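Local atomic coordinates of periplasmic oligopeptide-binding protein (Burkholderia pseudomallei, PDB entry 3ZS6), a protein that probably binds oligopeptides in the periplasm as the solute-binding component of an ABC transport system. Residues A[354-359]-A[385-390]. Residues are numbered along the deposited sequence; the frame is centred on the assembly and turned at random.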
# COMPACT_ATOMS: atom_id res chain seq x y z
N THR A 354 -17.77 -8.28 -1.67
CA THR A 354 -17.78 -6.82 -1.73
C THR A 354 -16.51 -6.29 -2.41
O THR A 354 -15.41 -6.75 -2.12
CB THR A 354 -17.91 -6.23 -0.33
OG1 THR A 354 -19.03 -6.82 0.34
CG2 THR A 354 -18.09 -4.71 -0.39
N TYR A 355 -16.67 -5.32 -3.31
CA TYR A 355 -15.53 -4.67 -3.94
C TYR A 355 -15.78 -3.17 -4.08
O TYR A 355 -16.93 -2.73 -4.00
CB TYR A 355 -15.25 -5.27 -5.33
CG TYR A 355 -16.35 -5.00 -6.32
CD1 TYR A 355 -17.45 -5.85 -6.42
CD2 TYR A 355 -16.31 -3.89 -7.15
CE1 TYR A 355 -18.46 -5.61 -7.33
CE2 TYR A 355 -17.33 -3.64 -8.08
CZ TYR A 355 -18.40 -4.50 -8.16
OH TYR A 355 -19.42 -4.26 -9.06
N ASN A 356 -14.73 -2.39 -4.29
CA ASN A 356 -14.90 -0.96 -4.48
C ASN A 356 -15.21 -0.65 -5.93
O ASN A 356 -14.55 -1.17 -6.83
CB ASN A 356 -13.68 -0.15 -4.00
CG ASN A 356 -12.40 -0.56 -4.68
OD1 ASN A 356 -11.95 -1.70 -4.54
ND2 ASN A 356 -11.80 0.36 -5.44
N THR A 357 -16.24 0.18 -6.13
CA THR A 357 -16.74 0.52 -7.46
C THR A 357 -15.63 0.84 -8.44
O THR A 357 -14.83 1.76 -8.22
CB THR A 357 -17.71 1.72 -7.37
OG1 THR A 357 -18.69 1.47 -6.35
CG2 THR A 357 -18.39 1.98 -8.72
N ASN A 358 -15.57 0.04 -9.51
CA ASN A 358 -14.54 0.13 -10.55
C ASN A 358 -14.75 -0.98 -11.59
O ASN A 358 -15.18 -2.08 -11.24
CB ASN A 358 -13.14 0.00 -9.95
CG ASN A 358 -12.06 -0.06 -11.01
OD1 ASN A 358 -11.64 0.97 -11.53
ND2 ASN A 358 -11.61 -1.26 -11.33
N ASP A 359 -14.45 -0.70 -12.86
CA ASP A 359 -14.74 -1.68 -13.91
C ASP A 359 -13.86 -2.93 -13.86
O ASP A 359 -14.35 -4.03 -14.05
CB ASP A 359 -14.73 -1.05 -15.32
CG ASP A 359 -13.85 0.20 -15.41
OD1 ASP A 359 -12.86 0.31 -14.65
OD2 ASP A 359 -14.17 1.08 -16.24
N VAL A 385 -19.05 -0.87 -3.20
CA VAL A 385 -19.05 0.30 -2.32
C VAL A 385 -17.88 1.23 -2.64
O VAL A 385 -16.96 0.85 -3.37
CB VAL A 385 -18.92 -0.10 -0.84
CG1 VAL A 385 -20.09 -0.97 -0.41
CG2 VAL A 385 -17.59 -0.79 -0.59
N GLU A 386 -17.93 2.43 -2.08
CA GLU A 386 -16.81 3.36 -2.16
C GLU A 386 -15.59 2.77 -1.45
O GLU A 386 -15.72 2.07 -0.44
CB GLU A 386 -17.18 4.71 -1.52
CG GLU A 386 -16.02 5.68 -1.46
CD GLU A 386 -16.42 7.04 -0.90
OE1 GLU A 386 -17.52 7.15 -0.31
OE2 GLU A 386 -15.63 8.00 -1.05
N PHE A 387 -14.40 3.06 -1.97
CA PHE A 387 -13.17 2.48 -1.42
C PHE A 387 -12.96 2.76 0.07
O PHE A 387 -12.55 1.87 0.82
CB PHE A 387 -11.95 2.94 -2.22
CG PHE A 387 -10.66 2.29 -1.77
CD1 PHE A 387 -10.49 0.91 -1.87
CD2 PHE A 387 -9.63 3.06 -1.24
CE1 PHE A 387 -9.29 0.31 -1.46
CE2 PHE A 387 -8.44 2.47 -0.82
CZ PHE A 387 -8.27 1.09 -0.93
N LYS A 388 -13.23 4.00 0.51
CA LYS A 388 -13.07 4.36 1.92
C LYS A 388 -13.95 3.49 2.81
O LYS A 388 -13.55 3.11 3.91
CB LYS A 388 -13.45 5.83 2.15
CG LYS A 388 -12.33 6.82 1.92
CD LYS A 388 -12.87 8.22 1.69
CE LYS A 388 -13.82 8.64 2.80
NZ LYS A 388 -14.38 10.01 2.56
N VAL A 389 -15.16 3.21 2.33
CA VAL A 389 -16.09 2.37 3.06
C VAL A 389 -15.59 0.93 3.08
O VAL A 389 -15.63 0.25 4.10
CB VAL A 389 -17.50 2.44 2.43
CG1 VAL A 389 -18.39 1.29 2.94
CG2 VAL A 389 -18.13 3.79 2.71
N LEU A 390 -15.11 0.46 1.93
CA LEU A 390 -14.57 -0.89 1.85
C LEU A 390 -13.45 -1.06 2.87
O LEU A 390 -13.43 -2.05 3.60
CB LEU A 390 -14.04 -1.18 0.44
CG LEU A 390 -13.48 -2.60 0.25
CD1 LEU A 390 -14.56 -3.63 0.56
CD2 LEU A 390 -12.95 -2.77 -1.17
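N356 CB lies at the edge of the F387 ring, in its plane, whereas the amide carbon CG approaches F387 CD1 obliquely at 3.7 Å, with the amide and ring planes 61° apart. The two side chains run the same way, and F387 also packs on the backbone of the bound peptide, so the contact reaches the ligand site. It lies at the end of a beta-alpha-beta crossover: strands 350-356 and 379-385 run parallel, helix 359-376 connects them, and helix 387-395 starts directly after the second strand. N356 CG sits between its own backbone N and carbonyl carbon (chi1 58°), which sets the amide alongside F387, with OD1 against L390 CD2. OD1 also accepts a hydrogen bond from R403 NH2 of strand 401-407, which probably helps to fix the rotation of the amide.

L390, one turn beyond E386, crosses N356 at about a right angle; its CD2 packs 3.6 Å from N356 N, and its CD1 is 3.8 Å from CG2 of T354. That methyl also touches V385 CG2, at 4.0 Å, so L390 spans from this methyl cluster to N356, while OG1 of T354 is hydrogen-bonded to E383 OE2.

The parallel register pairs N356 with V385. V385 N donates to Y355 O at 2.9 Å, and V385 O accepts from T357 N at 2.9 Å. The same oxygen receives a CA-H...O contact from N356 CA (3.0 Å). Just beyond the strand, T357 OG1 is hydrogen-bonded to N384 ND2 and lies 3.5 Å from V385 O.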